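Local coordinates for protein serine-pyruvate aminotransferase (AgxT) (Sulfolobus solfataricus, PDB 3ZRP) that probably transfers amino groups from serine to pyruvate and from alanine to glyoxylate, using pyridoxal 5'-phosphate as its cofactor, at residues L57-P60 and T64-M67; G218-L221 and N225-P228. One frame throughout, in Å; residues are numbered along the deposited sequence.

Contact 1: residues L57-P60 and T64-M67; sequences LIIP and TSAM. With PLP (pyridoxal-5'-phosphate), chain C.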
# COMPACT_ATOMS: atom_id res chain seq x y z
N LEU A 57 -1.55 -7.16 -13.06
CA LEU A 57 -2.01 -7.11 -11.67
C LEU A 57 -1.59 -5.78 -11.06
O LEU A 57 -0.51 -5.25 -11.35
CB LEU A 57 -1.42 -8.25 -10.82
CG LEU A 57 -1.74 -9.72 -11.16
CD1 LEU A 57 -0.63 -10.31 -11.99
CD2 LEU A 57 -2.02 -10.58 -9.94
N ILE A 58 -2.47 -5.22 -10.23
CA ILE A 58 -2.19 -3.99 -9.51
C ILE A 58 -2.29 -4.33 -8.02
O ILE A 58 -3.30 -4.85 -7.56
CB ILE A 58 -3.16 -2.89 -9.97
CG1 ILE A 58 -2.89 -2.56 -11.45
CG2 ILE A 58 -3.08 -1.65 -9.06
CD1 ILE A 58 -3.98 -1.66 -12.10
N ILE A 59 -1.22 -4.10 -7.26
CA ILE A 59 -1.20 -4.54 -5.85
C ILE A 59 -0.83 -3.34 -4.99
O ILE A 59 -0.31 -2.36 -5.51
CB ILE A 59 -0.21 -5.73 -5.61
CG1 ILE A 59 1.24 -5.33 -5.94
CG2 ILE A 59 -0.61 -6.97 -6.50
CD1 ILE A 59 2.32 -6.36 -5.47
N PRO A 60 -1.14 -3.41 -3.67
CA PRO A 60 -0.68 -2.29 -2.83
C PRO A 60 0.82 -2.21 -2.67
O PRO A 60 1.53 -3.23 -2.74
CB PRO A 60 -1.35 -2.56 -1.47
CG PRO A 60 -2.45 -3.58 -1.77
CD PRO A 60 -1.87 -4.40 -2.89
N THR A 64 8.79 -1.69 -4.78
CA THR A 64 9.39 -2.74 -3.92
C THR A 64 8.45 -3.95 -3.62
O THR A 64 8.91 -5.11 -3.57
CB THR A 64 9.91 -2.11 -2.56
OG1 THR A 64 10.72 -0.97 -2.89
CG2 THR A 64 10.70 -3.12 -1.78
N SER A 65 7.15 -3.70 -3.43
CA SER A 65 6.23 -4.77 -3.11
C SER A 65 6.02 -5.57 -4.42
O SER A 65 6.02 -6.79 -4.35
CB SER A 65 4.89 -4.31 -2.57
OG SER A 65 4.17 -3.46 -3.43
N ALA A 66 6.02 -4.87 -5.54
CA ALA A 66 5.92 -5.57 -6.84
C ALA A 66 7.13 -6.49 -7.02
O ALA A 66 7.00 -7.66 -7.34
CB ALA A 66 5.79 -4.61 -8.00
N MET A 67 8.32 -5.96 -6.79
CA MET A 67 9.54 -6.79 -6.90
C MET A 67 9.47 -8.03 -6.00
O MET A 67 9.70 -9.15 -6.46
CB MET A 67 10.80 -5.96 -6.56
CG MET A 67 11.16 -4.85 -7.58
SD MET A 67 12.34 -3.67 -6.86
CE MET A 67 13.92 -4.56 -7.04
N1 PLP C . 13.21 0.24 -8.66
C2 PLP C . 13.59 1.45 -9.18
C2A PLP C . 14.39 1.47 -10.46
C3 PLP C . 13.22 2.66 -8.55
O3 PLP C . 13.53 3.74 -9.05
C4 PLP C . 12.47 2.64 -7.37
C4A PLP C . 12.05 3.97 -6.73
C5 PLP C . 12.12 1.37 -6.85
C6 PLP C . 12.47 0.18 -7.51
C5A PLP C . 11.33 1.21 -5.59
O4P PLP C . 9.97 1.65 -5.69
P PLP C . 9.09 2.04 -4.43
O1P PLP C . 7.80 2.43 -5.08
O2P PLP C . 9.84 3.18 -3.83
O3P PLP C . 9.07 0.79 -3.62

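Contact 2: residues G218-L221 and N225-P228; sequences GYYL and NWLP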
# COMPACT_ATOMS: atom_id res chain seq x y z
N GLY A 218 5.00 -15.08 0.82
CA GLY A 218 4.17 -14.84 1.99
C GLY A 218 2.69 -14.83 1.64
O GLY A 218 2.23 -15.49 0.71
N TYR A 219 1.94 -14.09 2.43
CA TYR A 219 0.51 -14.00 2.24
C TYR A 219 0.12 -12.75 1.43
O TYR A 219 -0.40 -12.87 0.33
CB TYR A 219 -0.17 -13.99 3.60
CG TYR A 219 -1.67 -14.22 3.55
CD1 TYR A 219 -2.20 -15.47 3.22
CD2 TYR A 219 -2.56 -13.17 3.80
CE1 TYR A 219 -3.58 -15.68 3.19
CE2 TYR A 219 -3.93 -13.37 3.78
CZ TYR A 219 -4.43 -14.62 3.48
OH TYR A 219 -5.78 -14.80 3.46
N TYR A 220 0.33 -11.55 1.98
CA TYR A 220 -0.02 -10.31 1.30
C TYR A 220 0.55 -10.15 -0.11
O TYR A 220 -0.12 -9.56 -0.98
CB TYR A 220 0.43 -9.09 2.12
CG TYR A 220 -0.39 -7.85 1.89
CD1 TYR A 220 -1.72 -7.79 2.28
CD2 TYR A 220 0.20 -6.70 1.33
CE1 TYR A 220 -2.48 -6.60 2.09
CE2 TYR A 220 -0.54 -5.52 1.15
CZ TYR A 220 -1.87 -5.49 1.53
OH TYR A 220 -2.56 -4.33 1.33
N LEU A 221 1.75 -10.67 -0.33
CA LEU A 221 2.45 -10.48 -1.61
C LEU A 221 2.45 -11.71 -2.49
O LEU A 221 3.19 -11.76 -3.48
CB LEU A 221 3.89 -9.97 -1.44
CG LEU A 221 3.99 -8.64 -0.66
CD1 LEU A 221 5.46 -8.20 -0.51
CD2 LEU A 221 3.18 -7.54 -1.28
N ASN A 225 -3.15 -14.53 -4.44
CA ASN A 225 -4.23 -13.94 -3.68
C ASN A 225 -4.87 -12.73 -4.36
O ASN A 225 -6.04 -12.44 -4.10
CB ASN A 225 -3.73 -13.59 -2.25
CG ASN A 225 -3.46 -14.83 -1.44
OD1 ASN A 225 -4.17 -15.82 -1.58
ND2 ASN A 225 -2.44 -14.79 -0.60
N TRP A 226 -4.14 -12.04 -5.22
CA TRP A 226 -4.67 -10.85 -5.89
C TRP A 226 -5.31 -11.20 -7.23
O TRP A 226 -6.15 -10.45 -7.72
CB TRP A 226 -3.59 -9.80 -6.13
CG TRP A 226 -3.15 -9.22 -4.84
CD1 TRP A 226 -2.03 -9.58 -4.14
CD2 TRP A 226 -3.87 -8.29 -4.02
NE1 TRP A 226 -1.99 -8.88 -2.96
CE2 TRP A 226 -3.09 -8.07 -2.87
CE3 TRP A 226 -5.07 -7.58 -4.16
CZ2 TRP A 226 -3.47 -7.18 -1.83
CZ3 TRP A 226 -5.46 -6.70 -3.15
CH2 TRP A 226 -4.65 -6.50 -1.99
N LEU A 227 -4.90 -12.32 -7.81
CA LEU A 227 -5.38 -12.75 -9.14
C LEU A 227 -6.92 -12.79 -9.29
O LEU A 227 -7.44 -12.29 -10.29
CB LEU A 227 -4.78 -14.09 -9.56
CG LEU A 227 -3.85 -14.24 -10.76
CD1 LEU A 227 -3.59 -15.74 -11.02
CD2 LEU A 227 -4.44 -13.58 -11.99
N PRO A 228 -7.65 -13.36 -8.30
CA PRO A 228 -9.11 -13.37 -8.40
C PRO A 228 -9.69 -11.95 -8.44
O PRO A 228 -10.69 -11.72 -9.12
CB PRO A 228 -9.56 -14.11 -7.13
CG PRO A 228 -8.39 -14.94 -6.73
CD PRO A 228 -7.19 -14.13 -7.12

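Contact 1: residues L57-P60 and T64-M67
I59 lays its CD1 methyl against the backbone of the helix turn S65-A66. I59 CD1 sits 3.9 Å from A66 CA and equally far from S65 O. This is the strand-turn-helix unit that binds phosphate in the fold of the class-V, PLP-dependent aminotransferases. Strand 55-60 ends at P60, and a glycine turn at G61 and G62 reverses the chain into helix 63-69, which starts at the cofactor. I59 reaches the helix because CG1 lies between the backbone N and the carbonyl carbon (chi1 62°), which carries CD1 across the gap. The I59 side chain also packs on W226 and on L200 of the adjacent strand, so the join between strand and helix is buried and largely apolar there.

The polar link lies nearer the turn. S65 OG is 2.7 Å from P60 O, within hydrogen-bonding distance, and it also accepts the N-H of G62. One hydroxyl thus meets both the last strand residue and the turn that follows it.

T64, one residue before S65 at the start of the helix, serves the cofactor. T64 N donates to PLP O3P over 2.8 Å, with an N-H...O angle of 155°. T64 OG1 sits beside the backbone N (chi1 -50°), which lets hydroxyl and amide grip the same phosphate oxygen. The hydroxyl bond, T64 OG1 to PLP O3P, is short at 2.5 Å. R91 is hydrogen-bonded to OG1 as well, and G63 N adds another backbone donor to PLP. The helix N-terminus should also favour the phosphate charge. Y240 and T243 of the second subunit add hydrogen bonds to PLP, so the site is shared across the dimer. On the pyridine side, M67 SD lies 3.9 Å from PLP C6.

Contact 2: residues G218-L221 and N225-P228
The loop 218-221 leads into helix 223-234 and runs past its first part, with Y220 CA 7.5 Å from N225 CA. Two successive loop carbonyls are held by side chains of the helix. N225 ND2 donates to Y219 O over 3.0 Å. The acceptor lies in the amide plane of N225, but the nitrogen is tilted 30° from the carbonyl plane. The same ND2 stands over the rim of one face of the Y219 ring, 3.9 Å from Y219 CD1.

W226 takes the next carbonyl. Its NE1 approaches Y220 O at 2.8 Å, with an N-H...O angle of 164°, and the oxygen lies near the indole plane. The far part of the indole meets Y220 itself in a T-shaped stack. The W226 edge points at the tyrosine face, planes at 87°, with CZ2 4.1 Å from Y220 CE1. One side chain therefore fixes both the carbonyl and the ring of Y220.

E68 of the second subunit accepts the backbone N-H groups of Y219 and Y220. W226 packs on I59 and P60 of strand 55-60 and meets F241 edge-to-face, while L227 rests on helix 204-212.

Contacts 1 and 2 have centres 10 Å apart and pack directly against each other. P60 of strand 55-60 fits against the aromatic pair of contact 2: P60 CG is 3.2 Å from Y220 OH, and P60 CD is 3.4 Å from W226 CZ2. L221 CD2 lies 3.9 Å from S65 CB, so the loop also reaches the helix of contact 1. T64 and M67 of contact 1 touch one PLP, while P60 and contact 2 lie near the other. The side chain of Y220 is about 5 Å from that other bound PLP, nearest atoms. Y220 of the second subunit packs on T64 and S65. Both contacts thus help build the subunit interface beside the cofactors.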